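PDB 7LKK: aminofutalosine deaminase from Helicobacter pylori, which deaminates aminofutalosine in the menaquinone pathway, using a bound metal ion, and probably also converts adenosine to inosine. Local coordinates for residues I136-I141 against F156-G161; A78-E83 against V325-L330; S216-H221 against T269-V274. One frame throughout, in Å; residues are numbered along the deposited sequence.

Contact 1: residues I136-I141 against F156-G161; sequences ISNHLI and FLEFLG. With MCF ((8R)-3-(5-S-methyl-5-thio-beta-D-ribofuranosyl)-3,6,7,8-tetrahydroimidazo[4,5-d][1,3]diazepin-8-ol), chain J; EDO (1,2-ethanediol), chain F.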
loop_
_atom_site.group_PDB
_atom_site.type_symbol
_atom_site.label_atom_id
_atom_site.label_comp_id
_atom_site.label_asym_id
_atom_site.label_seq_id
_atom_site.Cartn_x
_atom_site.Cartn_y
_atom_site.Cartn_z
ATOM N N ILE A 136 -16.690 -16.321 2.415
ATOM C CA ILE A 136 -17.361 -16.855 1.236
ATOM C C ILE A 136 -16.829 -18.254 0.963
ATOM O O ILE A 136 -15.613 -18.465 0.884
ATOM C CB ILE A 136 -17.154 -15.935 0.024
ATOM C CG1 ILE A 136 -17.630 -14.515 0.339
ATOM C CG2 ILE A 136 -17.880 -16.494 -1.193
ATOM C CD1 ILE A 136 -19.113 -14.298 0.115
ATOM N N SER A 137 -17.737 -19.214 0.807
ATOM C CA SER A 137 -17.355 -20.612 0.678
ATOM C C SER A 137 -18.179 -21.274 -0.414
ATOM O O SER A 137 -19.404 -21.122 -0.449
ATOM C CB SER A 137 -17.550 -21.356 2.003
ATOM O OG SER A 137 -17.081 -22.688 1.909
ATOM N N ASN A 138 -17.502 -22.009 -1.295
ATOM C CA ASN A 138 -18.161 -22.794 -2.332
ATOM C C ASN A 138 -18.292 -24.269 -1.981
ATOM O O ASN A 138 -19.191 -24.939 -2.500
ATOM C CB ASN A 138 -17.400 -22.669 -3.658
ATOM C CG ASN A 138 -17.349 -21.244 -4.168
ATOM O OD1 ASN A 138 -16.273 -20.695 -4.401
ATOM N ND2 ASN A 138 -18.515 -20.637 -4.345
ATOM N N HIS A 139 -17.418 -24.791 -1.117
ATOM C CA HIS A 139 -17.396 -26.214 -0.806
ATOM C C HIS A 139 -17.275 -26.516 0.682
ATOM O O HIS A 139 -17.202 -27.695 1.048
ATOM C CB HIS A 139 -16.246 -26.908 -1.554
ATOM C CG HIS A 139 -16.239 -26.654 -3.030
ATOM N ND1 HIS A 139 -17.201 -27.162 -3.878
ATOM C CD2 HIS A 139 -15.384 -25.952 -3.811
ATOM C CE1 HIS A 139 -16.939 -26.781 -5.115
ATOM N NE2 HIS A 139 -15.842 -26.045 -5.102
ATOM N N LEU A 140 -17.225 -25.495 1.541
ATOM C CA LEU A 140 -17.157 -25.661 2.997
ATOM C C LEU A 140 -15.864 -26.340 3.449
ATOM O O LEU A 140 -15.823 -26.972 4.508
ATOM C CB LEU A 140 -18.373 -26.427 3.530
ATOM C CG LEU A 140 -19.754 -25.912 3.119
ATOM C CD1 LEU A 140 -20.849 -26.728 3.789
ATOM C CD2 LEU A 140 -19.903 -24.434 3.447
ATOM N N ILE A 141 -14.793 -26.208 2.661
ATOM C CA ILE A 141 -13.525 -26.837 3.016
ATOM C C ILE A 141 -12.841 -26.106 4.169
ATOM O O ILE A 141 -12.048 -26.709 4.903
ATOM C CB ILE A 141 -12.624 -26.922 1.766
ATOM C CG1 ILE A 141 -13.260 -27.845 0.725
ATOM C CG2 ILE A 141 -11.231 -27.433 2.108
ATOM C CD1 ILE A 141 -12.506 -27.902 -0.584
ATOM N N PHE A 156 -20.804 -17.630 4.221
ATOM C CA PHE A 156 -21.717 -17.457 3.095
ATOM C C PHE A 156 -21.460 -18.591 2.110
ATOM O O PHE A 156 -20.465 -18.578 1.382
ATOM C CB PHE A 156 -21.506 -16.104 2.421
ATOM C CG PHE A 156 -21.830 -14.918 3.290
ATOM C CD1 PHE A 156 -20.899 -14.427 4.192
ATOM C CD2 PHE A 156 -23.050 -14.273 3.176
ATOM C CE1 PHE A 156 -21.190 -13.329 4.982
ATOM C CE2 PHE A 156 -23.349 -13.176 3.966
ATOM C CZ PHE A 156 -22.416 -12.702 4.868
ATOM N N LEU A 157 -22.348 -19.580 2.088
ATOM C CA LEU A 157 -22.284 -20.616 1.061
ATOM C C LEU A 157 -22.678 -19.997 -0.272
ATOM O O LEU A 157 -23.831 -19.594 -0.460
ATOM C CB LEU A 157 -23.195 -21.789 1.410
ATOM C CG LEU A 157 -23.153 -22.943 0.404
ATOM C CD1 LEU A 157 -21.749 -23.521 0.301
ATOM C CD2 LEU A 157 -24.158 -24.025 0.762
ATOM N N GLU A 158 -21.728 -19.923 -1.198
ATOM C CA GLU A 158 -21.883 -19.158 -2.426
ATOM C C GLU A 158 -22.294 -20.072 -3.571
ATOM O O GLU A 158 -21.639 -21.089 -3.828
ATOM C CB GLU A 158 -20.584 -18.434 -2.775
ATOM C CG GLU A 158 -20.608 -17.731 -4.113
ATOM C CD GLU A 158 -19.289 -17.061 -4.428
ATOM O OE1 GLU A 158 -18.307 -17.782 -4.697
ATOM O OE2 GLU A 158 -19.233 -15.813 -4.398
ATOM N N PHE A 159 -23.362 -19.696 -4.266
ATOM C CA PHE A 159 -23.889 -20.494 -5.362
ATOM C C PHE A 159 -23.299 -20.033 -6.688
ATOM O O PHE A 159 -23.224 -18.831 -6.962
ATOM C CB PHE A 159 -25.415 -20.412 -5.405
ATOM C CG PHE A 159 -26.025 -21.217 -6.508
ATOM C CD1 PHE A 159 -26.238 -22.575 -6.350
ATOM C CD2 PHE A 159 -26.372 -20.624 -7.710
ATOM C CE1 PHE A 159 -26.791 -23.325 -7.365
ATOM C CE2 PHE A 159 -26.923 -21.369 -8.731
ATOM C CZ PHE A 159 -27.133 -22.721 -8.556
ATOM N N LEU A 160 -22.884 -20.997 -7.507
ATOM C CA LEU A 160 -22.418 -20.766 -8.867
ATOM C C LEU A 160 -23.261 -21.601 -9.822
ATOM O O LEU A 160 -23.540 -22.770 -9.545
ATOM C CB LEU A 160 -20.935 -21.144 -9.029
ATOM C CG LEU A 160 -19.811 -20.203 -8.582
ATOM C CD1 LEU A 160 -19.701 -19.028 -9.538
ATOM C CD2 LEU A 160 -19.975 -19.727 -7.149
ATOM N N GLY A 161 -23.667 -21.006 -10.942
ATOM C CA GLY A 161 -24.423 -21.758 -11.930
ATOM C C GLY A 161 -25.198 -20.917 -12.924
ATOM O O GLY A 161 -26.193 -20.282 -12.567
HETATM O O8 MCF J . -14.493 -11.512 -5.109
HETATM C C8 MCF J . -13.267 -11.887 -5.681
HETATM C C7 MCF J . -13.120 -11.410 -7.122
HETATM N N6 MCF J . -14.400 -11.375 -7.785
HETATM C C5 MCF J . -15.265 -12.533 -7.723
HETATM N N4 MCF J . -14.980 -13.779 -7.021
HETATM C C10 MCF J . -13.826 -14.283 -6.236
HETATM C C9 MCF J . -12.997 -13.402 -5.568
HETATM N N1 MCF J . -12.068 -14.118 -4.951
HETATM C C2 MCF J . -12.279 -15.412 -5.181
HETATM N N3 MCF J . -13.362 -15.507 -5.959
HETATM C C1S MCF J . -13.902 -16.815 -6.443
HETATM C C2S MCF J . -15.443 -16.921 -6.373
HETATM O O2S MCF J . -15.843 -17.306 -5.127
HETATM O O4S MCF J . -13.637 -16.964 -7.686
HETATM C C4S MCF J . -14.778 -17.953 -8.272
HETATM C C3S MCF J . -15.735 -18.017 -7.391
HETATM O O3S MCF J . -15.700 -19.363 -6.713
HETATM C C5S MCF J . -15.301 -17.395 -9.584
HETATM S S5S MCF J . -15.838 -18.761 -10.655
HETATM C C6S MCF J . -16.958 -18.114 -11.929
HETATM C C1 EDO F . -14.207 -23.151 -6.841
HETATM O O1 EDO F . -13.905 -22.280 -5.745
HETATM C C2 EDO F . -15.281 -22.525 -7.723
HETATM O O2 EDO F . -14.701 -21.502 -8.541
#

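Contact 2: residues A78-E83 against V325-L330; sequences AHTHFE and VATDGL. With FE (Fe (III) ion), chain E; MCF ((8R)-3-(5-S-methyl-5-thio-beta-D-ribofuranosyl)-3,6,7,8-tetrahydroimidazo[4,5-d][1,3]diazepin-8-ol), chain J.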
loop_
_atom_site.group_PDB
_atom_site.type_symbol
_atom_site.label_atom_id
_atom_site.label_comp_id
_atom_site.label_asym_id
_atom_site.label_seq_id
_atom_site.Cartn_x
_atom_site.Cartn_y
_atom_site.Cartn_z
ATOM N N ALA A 78 -15.407 -8.512 6.448
ATOM C CA ALA A 78 -16.729 -8.950 6.015
ATOM C C ALA A 78 -16.727 -9.766 4.730
ATOM O O ALA A 78 -17.793 -10.252 4.337
ATOM C CB ALA A 78 -17.646 -7.737 5.835
ATOM N N HIS A 79 -15.583 -9.927 4.064
ATOM C CA HIS A 79 -15.556 -10.617 2.775
ATOM C C HIS A 79 -14.168 -11.198 2.546
ATOM O O HIS A 79 -13.224 -10.456 2.257
ATOM C CB HIS A 79 -15.939 -9.666 1.643
ATOM C CG HIS A 79 -16.104 -10.341 0.316
ATOM N ND1 HIS A 79 -17.269 -10.976 -0.056
ATOM C CD2 HIS A 79 -15.252 -10.476 -0.729
ATOM C CE1 HIS A 79 -17.129 -11.473 -1.271
ATOM N NE2 HIS A 79 -15.915 -11.183 -1.702
ATOM N N THR A 80 -14.044 -12.520 2.666
ATOM C CA THR A 80 -12.804 -13.201 2.325
ATOM C C THR A 80 -13.137 -14.567 1.739
ATOM O O THR A 80 -14.226 -15.106 1.951
ATOM C CB THR A 80 -11.877 -13.346 3.539
ATOM O OG1 THR A 80 -10.620 -13.890 3.119
ATOM C CG2 THR A 80 -12.501 -14.262 4.576
ATOM N N HIS A 81 -12.180 -15.120 0.998
ATOM C CA HIS A 81 -12.288 -16.449 0.391
ATOM C C HIS A 81 -11.145 -17.309 0.925
ATOM O O HIS A 81 -10.060 -17.341 0.340
ATOM C CB HIS A 81 -12.243 -16.376 -1.139
ATOM C CG HIS A 81 -13.297 -15.501 -1.742
ATOM N ND1 HIS A 81 -14.394 -16.005 -2.405
ATOM C CD2 HIS A 81 -13.408 -14.153 -1.804
ATOM C CE1 HIS A 81 -15.141 -15.007 -2.840
ATOM N NE2 HIS A 81 -14.566 -13.872 -2.487
ATOM N N PHE A 82 -11.390 -18.004 2.040
ATOM C CA PHE A 82 -10.340 -18.816 2.648
ATOM C C PHE A 82 -9.919 -19.972 1.751
ATOM O O PHE A 82 -8.753 -20.381 1.776
ATOM C CB PHE A 82 -10.804 -19.350 4.003
ATOM C CG PHE A 82 -10.699 -18.350 5.118
ATOM C CD1 PHE A 82 -9.462 -17.952 5.597
ATOM C CD2 PHE A 82 -11.837 -17.817 5.696
ATOM C CE1 PHE A 82 -9.364 -17.035 6.626
ATOM C CE2 PHE A 82 -11.746 -16.900 6.728
ATOM C CZ PHE A 82 -10.508 -16.509 7.192
ATOM N N GLU A 83 -10.845 -20.511 0.952
ATOM C CA GLU A 83 -10.536 -21.677 0.131
ATOM C C GLU A 83 -9.445 -21.401 -0.898
ATOM O O GLU A 83 -8.787 -22.344 -1.352
ATOM C CB GLU A 83 -11.803 -22.176 -0.568
ATOM C CG GLU A 83 -12.875 -22.695 0.382
ATOM C CD GLU A 83 -14.186 -23.003 -0.322
ATOM O OE1 GLU A 83 -14.636 -22.173 -1.140
ATOM O OE2 GLU A 83 -14.768 -24.076 -0.056
ATOM N N VAL A 325 -14.669 -2.235 4.731
ATOM C CA VAL A 325 -13.428 -2.566 4.037
ATOM C C VAL A 325 -13.059 -4.010 4.342
ATOM O O VAL A 325 -13.003 -4.411 5.511
ATOM C CB VAL A 325 -12.291 -1.612 4.443
ATOM C CG1 VAL A 325 -11.024 -1.934 3.654
ATOM C CG2 VAL A 325 -12.712 -0.169 4.223
ATOM N N ALA A 326 -12.798 -4.791 3.293
ATOM C CA ALA A 326 -12.484 -6.207 3.422
ATOM C C ALA A 326 -11.284 -6.562 2.554
ATOM O O ALA A 326 -10.961 -5.872 1.584
ATOM C CB ALA A 326 -13.683 -7.088 3.040
ATOM N N THR A 327 -10.629 -7.667 2.917
ATOM C CA THR A 327 -9.393 -8.085 2.262
ATOM C C THR A 327 -9.628 -8.870 0.981
ATOM O O THR A 327 -8.699 -8.990 0.174
ATOM C CB THR A 327 -8.559 -8.953 3.207
ATOM O OG1 THR A 327 -9.307 -10.125 3.566
ATOM C CG2 THR A 327 -8.200 -8.185 4.468
ATOM N N ASP A 328 -10.830 -9.419 0.787
ATOM C CA ASP A 328 -11.064 -10.455 -0.214
ATOM C C ASP A 328 -10.176 -11.650 0.114
ATOM O O ASP A 328 -9.721 -11.794 1.255
ATOM C CB ASP A 328 -10.806 -9.936 -1.635
ATOM C CG ASP A 328 -11.889 -10.347 -2.616
ATOM O OD1 ASP A 328 -12.672 -11.260 -2.288
ATOM O OD2 ASP A 328 -11.954 -9.761 -3.718
ATOM N N GLY A 329 -9.920 -12.515 -0.861
ATOM C CA GLY A 329 -9.050 -13.651 -0.660
ATOM C C GLY A 329 -7.673 -13.431 -1.268
ATOM O O GLY A 329 -7.425 -12.470 -1.991
ATOM N N LEU A 330 -6.764 -14.357 -0.947
ATOM C CA LEU A 330 -5.451 -14.358 -1.580
ATOM C C LEU A 330 -5.526 -14.692 -3.063
ATOM O O LEU A 330 -4.506 -14.614 -3.753
ATOM C CB LEU A 330 -4.518 -15.337 -0.864
ATOM C CG LEU A 330 -4.078 -14.911 0.539
ATOM C CD1 LEU A 330 -3.186 -15.964 1.182
ATOM C CD2 LEU A 330 -3.372 -13.562 0.494
HETATM FE FE FE E . -15.000 -12.107 -3.310
HETATM O O8 MCF J . -14.493 -11.512 -5.109
HETATM C C8 MCF J . -13.267 -11.887 -5.681
HETATM C C7 MCF J . -13.120 -11.410 -7.122
HETATM N N6 MCF J . -14.400 -11.375 -7.785
HETATM C C5 MCF J . -15.265 -12.533 -7.723
HETATM N N4 MCF J . -14.980 -13.779 -7.021
HETATM C C10 MCF J . -13.826 -14.283 -6.236
HETATM C C9 MCF J . -12.997 -13.402 -5.568
HETATM N N1 MCF J . -12.068 -14.118 -4.951
HETATM C C2 MCF J . -12.279 -15.412 -5.181
HETATM N N3 MCF J . -13.362 -15.507 -5.959
HETATM C C1S MCF J . -13.902 -16.815 -6.443
HETATM C C2S MCF J . -15.443 -16.921 -6.373
HETATM O O2S MCF J . -15.843 -17.306 -5.127
HETATM O O4S MCF J . -13.637 -16.964 -7.686
HETATM C C4S MCF J . -14.778 -17.953 -8.272
HETATM C C3S MCF J . -15.735 -18.017 -7.391
HETATM O O3S MCF J . -15.700 -19.363 -6.713
HETATM C C5S MCF J . -15.301 -17.395 -9.584
HETATM S S5S MCF J . -15.838 -18.761 -10.655
HETATM C C6S MCF J . -16.958 -18.114 -11.929
HETATM O O HOH W 1 -15.206 -5.583 6.356
HETATM O O HOH W 2 -7.705 -16.780 0.596
#

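Contact 3: residues S216-H221 against T269-V274; sequences SLLSTH and THTLFV. With FE (Fe (III) ion), chain E; MCF ((8R)-3-(5-S-methyl-5-thio-beta-D-ribofuranosyl)-3,6,7,8-tetrahydroimidazo[4,5-d][1,3]diazepin-8-ol), chain J; EDO (1,2-ethanediol), chain H.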
loop_
_atom_site.group_PDB
_atom_site.type_symbol
_atom_site.label_atom_id
_atom_site.label_comp_id
_atom_site.label_asym_id
_atom_site.label_seq_id
_atom_site.Cartn_x
_atom_site.Cartn_y
_atom_site.Cartn_z
ATOM N N SER A 216 -31.463 -16.020 6.633
ATOM C CA SER A 216 -30.029 -15.946 6.401
ATOM C C SER A 216 -29.652 -14.627 5.736
ATOM O O SER A 216 -30.439 -14.033 4.995
ATOM C CB SER A 216 -29.557 -17.110 5.523
ATOM O OG SER A 216 -29.674 -18.350 6.199
ATOM N N LEU A 217 -28.428 -14.178 6.004
ATOM C CA LEU A 217 -27.888 -13.029 5.296
ATOM C C LEU A 217 -27.539 -13.415 3.860
ATOM O O LEU A 217 -27.405 -14.593 3.519
ATOM C CB LEU A 217 -26.640 -12.491 6.001
ATOM C CG LEU A 217 -26.759 -11.528 7.185
ATOM C CD1 LEU A 217 -27.931 -11.854 8.097
ATOM C CD2 LEU A 217 -25.452 -11.514 7.970
ATOM N N LEU A 218 -27.394 -12.401 3.008
ATOM C CA LEU A 218 -27.030 -12.610 1.614
ATOM C C LEU A 218 -25.824 -11.751 1.259
ATOM O O LEU A 218 -25.573 -10.713 1.875
ATOM C CB LEU A 218 -28.195 -12.286 0.664
ATOM C CG LEU A 218 -29.307 -13.335 0.586
ATOM C CD1 LEU A 218 -30.586 -12.725 0.030
ATOM C CD2 LEU A 218 -28.863 -14.526 -0.253
ATOM N N SER A 219 -25.078 -12.205 0.255
ATOM C CA SER A 219 -23.914 -11.488 -0.238
ATOM C C SER A 219 -23.797 -11.756 -1.730
ATOM O O SER A 219 -24.240 -12.799 -2.219
ATOM C CB SER A 219 -22.633 -11.907 0.493
ATOM O OG SER A 219 -21.523 -11.133 0.072
ATOM N N THR A 220 -23.212 -10.805 -2.451
ATOM C CA THR A 220 -23.067 -10.949 -3.892
ATOM C C THR A 220 -21.983 -10.005 -4.390
ATOM O O THR A 220 -21.755 -8.939 -3.810
ATOM C CB THR A 220 -24.395 -10.676 -4.616
ATOM O OG1 THR A 220 -24.245 -10.933 -6.019
ATOM C CG2 THR A 220 -24.848 -9.237 -4.405
ATOM N N HIS A 221 -21.299 -10.425 -5.454
ATOM C CA HIS A 221 -20.382 -9.557 -6.182
ATOM C C HIS A 221 -21.175 -8.770 -7.216
ATOM O O HIS A 221 -21.969 -9.349 -7.964
ATOM C CB HIS A 221 -19.280 -10.369 -6.864
ATOM C CG HIS A 221 -18.477 -11.210 -5.922
ATOM N ND1 HIS A 221 -18.726 -12.551 -5.725
ATOM C CD2 HIS A 221 -17.428 -10.901 -5.123
ATOM C CE1 HIS A 221 -17.864 -13.032 -4.846
ATOM N NE2 HIS A 221 -17.066 -12.052 -4.466
ATOM N N THR A 269 -34.221 -7.132 1.574
ATOM C CA THR A 269 -33.351 -8.161 2.123
ATOM C C THR A 269 -32.204 -7.495 2.872
ATOM O O THR A 269 -32.012 -6.280 2.809
ATOM C CB THR A 269 -32.786 -9.086 1.032
ATOM O OG1 THR A 269 -32.121 -8.299 0.035
ATOM C CG2 THR A 269 -33.892 -9.906 0.378
ATOM N N HIS A 270 -31.445 -8.315 3.599
ATOM C CA HIS A 270 -30.172 -7.913 4.198
ATOM C C HIS A 270 -29.074 -8.519 3.329
ATOM O O HIS A 270 -28.674 -9.669 3.519
ATOM C CB HIS A 270 -30.089 -8.384 5.649
ATOM C CG HIS A 270 -28.823 -7.997 6.351
ATOM N ND1 HIS A 270 -28.819 -7.358 7.573
ATOM C CD2 HIS A 270 -27.522 -8.173 6.017
ATOM C CE1 HIS A 270 -27.572 -7.150 7.957
ATOM N NE2 HIS A 270 -26.765 -7.631 7.028
ATOM N N THR A 271 -28.577 -7.738 2.369
ATOM C CA THR A 271 -27.650 -8.243 1.361
ATOM C C THR A 271 -26.396 -7.383 1.305
ATOM O O THR A 271 -26.483 -6.154 1.217
ATOM C CB THR A 271 -28.309 -8.286 -0.024
ATOM O OG1 THR A 271 -29.442 -9.162 0.010
ATOM C CG2 THR A 271 -27.326 -8.794 -1.069
ATOM N N LEU A 272 -25.237 -8.034 1.347
ATOM C CA LEU A 272 -23.957 -7.371 1.138
ATOM C C LEU A 272 -23.653 -7.311 -0.354
ATOM O O LEU A 272 -23.698 -8.334 -1.045
ATOM C CB LEU A 272 -22.831 -8.106 1.868
ATOM C CG LEU A 272 -22.653 -7.934 3.380
ATOM C CD1 LEU A 272 -23.826 -8.512 4.157
ATOM C CD2 LEU A 272 -21.352 -8.584 3.824
ATOM N N PHE A 273 -23.350 -6.114 -0.846
ATOM C CA PHE A 273 -22.946 -5.899 -2.231
ATOM C C PHE A 273 -21.462 -5.562 -2.246
ATOM O O PHE A 273 -21.052 -4.547 -1.674
ATOM C CB PHE A 273 -23.762 -4.780 -2.878
ATOM C CG PHE A 273 -25.132 -5.203 -3.310
ATOM C CD1 PHE A 273 -26.168 -5.278 -2.396
ATOM C CD2 PHE A 273 -25.385 -5.527 -4.634
ATOM C CE1 PHE A 273 -27.431 -5.668 -2.791
ATOM C CE2 PHE A 273 -26.649 -5.917 -5.034
ATOM C CZ PHE A 273 -27.671 -5.989 -4.112
ATOM N N VAL A 274 -20.663 -6.417 -2.887
ATOM C CA VAL A 274 -19.207 -6.327 -2.852
ATOM C C VAL A 274 -18.700 -5.681 -4.134
ATOM O O VAL A 274 -19.225 -5.944 -5.225
ATOM C CB VAL A 274 -18.580 -7.720 -2.646
ATOM C CG1 VAL A 274 -17.071 -7.615 -2.477
ATOM C CG2 VAL A 274 -19.208 -8.411 -1.444
HETATM FE FE FE E . -15.000 -12.107 -3.310
HETATM O O8 MCF J . -14.493 -11.512 -5.109
HETATM C C8 MCF J . -13.267 -11.887 -5.681
HETATM C C7 MCF J . -13.120 -11.410 -7.122
HETATM N N6 MCF J . -14.400 -11.375 -7.785
HETATM C C5 MCF J . -15.265 -12.533 -7.723
HETATM N N4 MCF J . -14.980 -13.779 -7.021
HETATM C C10 MCF J . -13.826 -14.283 -6.236
HETATM C C9 MCF J . -12.997 -13.402 -5.568
HETATM N N1 MCF J . -12.068 -14.118 -4.951
HETATM C C2 MCF J . -12.279 -15.412 -5.181
HETATM N N3 MCF J . -13.362 -15.507 -5.959
HETATM C C1S MCF J . -13.902 -16.815 -6.443
HETATM C C2S MCF J . -15.443 -16.921 -6.373
HETATM O O2S MCF J . -15.843 -17.306 -5.127
HETATM O O4S MCF J . -13.637 -16.964 -7.686
HETATM C C4S MCF J . -14.778 -17.953 -8.272
HETATM C C3S MCF J . -15.735 -18.017 -7.391
HETATM O O3S MCF J . -15.700 -19.363 -6.713
HETATM C C5S MCF J . -15.301 -17.395 -9.584
HETATM S S5S MCF J . -15.838 -18.761 -10.655
HETATM C C6S MCF J . -16.958 -18.114 -11.929
HETATM C C1 EDO H . -33.380 -11.780 3.583
HETATM O O1 EDO H . -32.114 -11.167 3.855
HETATM C C2 EDO H . -33.829 -12.576 4.802
HETATM O O2 EDO H . -33.011 -13.743 4.935
#

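Contact 1: residues I136-I141 against F156-G161
The amide of Asn138 and the carboxylate of Glu158 lie side by side and point the same way, their planes 25° apart. Along the amide edge ND2 makes two bonds to one residue. Asn138 ND2 reaches Glu158 OE1 at 2.9 Å, on the anti lone pair of that oxygen, and Glu158 O at 3.2 Å, where the donor stands well above the carbonyl plane. This double grip fixes the amide rotation and leaves Asn138 OD1 turned to the inhibitor, 2.7 Å from its ribose O3S. OE1 of Glu158 takes the neighbouring hydroxyl O2S at 2.5 Å, so the pair holds both ribose hydroxyls. The Phe156 ring is met obliquely by Ile136 CD1. Strands 130-137 and 152-159 run parallel as neighbours in the TIM barrel of the amidohydrolase family, joined as a beta-alpha-beta unit through helix 143-147. Both the N and the O of Ser137 are bonded to the facing strand, N to Phe156 O (2.9 Å) and O from Glu158 N (2.7 Å). With CG2 anti to the backbone N (CG1 chi1 -56°), Ile136 sets this methyl 3.5 Å from Glu158 OE2. Toward helix 166-180, the side chains of Leu140 and Leu157 cross at about a right angle, CD2 of the first 3.8 Å from CD1 of the second. Ser137 OG accepts from Leu140 N in an ST motif and also bonds Glu142.

Contact 2: residues A78-E83 against V325-L330
This is a buried, metal-centred contact between the first and last strands of the amidohydrolase TIM barrel: the end of strand 69-80, with its His-X-His motif, meets the loop that leaves strand 323-325. The two segments run almost parallel here, and His79, His81 and Asp328 all turn their side chains to the same iron ion. NE2 of His79 binds the iron at 2.1 Å and NE2 of His81 at 2.0 Å, whereas OD1 of Asp328 stands at a long 2.7 Å; His221 completes the protein ligands. Although only one residue separates the two histidines, they reach the ion by different routes: CG of His79 is anti to the backbone N (chi1 -173°), while CG of His81 lies beside its N (chi1 -57°). OD1 of Asp328 sits at the edges of both rings, 3.0 Å from His81 CD2, with the carboxylate plane turned about midway between coplanar and perpendicular to each. Its other oxygen, OD2, bonds Ser302 and lies 3.2 Å from inhibitor C8, the carbon that carries the iron-bound hydroxyl O8. Inhibitor N1 lies over the centre of one face of the His81 ring. The backbones are joined by a weak bond from Asp328 N to His79 O, and Ala326 CB packs on His79 CB. A water bridges Ala78 N and Val325 O, whereas the buried His81 N has no partner. Asp328 O accepts two hydroxyls from different directions: Thr327 OG1, itself also bonded to Asn77, lies in the carbonyl plane on a lone pair, and Thr80 OG1, 2.9 Å away, comes from 52° above that plane.

Contact 3: residues S216-H221 against T269-V274
Four backbone hydrogen bonds tie Leu218 and Thr220 to the facing strand. Leu218 N gives to His270 O and Leu218 O accepts from Leu272 N (2.8 Å); two residues on, Thr220 N gives to Leu272 O and Thr220 O accepts from Val274 N (2.9 Å). CA-H...O contacts, such as Ser219 CA to Leu272 O at 3.3 Å, fill in between. At the start of the pair a 1,2-ethanediol, probably from the crystallisation liquor, spans Ser216 O and His270 N.

Two CH-pi contacts follow. Leu217 CG lies over one face of the His270 ring, 4.0 Å from its centroid, and NE2 of the ring is hydrogen-bonded to Ala371 O. Thr220 CG2 likewise rests on the Phe273 face, offset toward the rim. With Thr220 OG1 anti to the backbone N (chi1 -175°), CG2 falls between N and the carbonyl carbon and so over the ring, while OG1 bonds Tyr262 and Val193 O.

These are parallel neighbours of the TIM barrel. Leu218, Thr220, Thr271 and Phe273 face the surrounding helices, including 201-213 and 281-291, whereas Ser219, His221, Leu272 and Val274 face the barrel interior.

Metal and ligand contacts belong to His221. Its NE2 binds the iron at 2.4 Å, and inhibitor C5 sits 3.7 Å above the plane, over the centre of one ring face. Val274 CB approaches the ring obliquely. A bond from ND1 to His194 O fixes the ring's rotation and leaves NE2 for the metal.

In the fold
All three contacts reach the inhibitor at one end of the barrel, their centres 13 to 14 Å apart; contacts 2 and 3 also bind the iron. Contacts 1 and 3 lie in series within the loop closed by contact 2. Strands 69-80 and 130-137 are neighbours in the barrel, and contacts 1 and 2 are linked there by Ile136 N to Thr80 O at 2.8 Å and by Glu83 OE1 to Asn138 N at 2.9 Å. Across the barrel, His221 NE2 of contact 3 comes within 3.1 Å of His79 NE2 of contact 2, the two sharing the metal, while Glu158 OE2 of contact 1 lies 3.1 Å from His221 CE1. Contact 1 hydrogen-bonds the ribose, while contacts 2 and 3 supply the metal ligands.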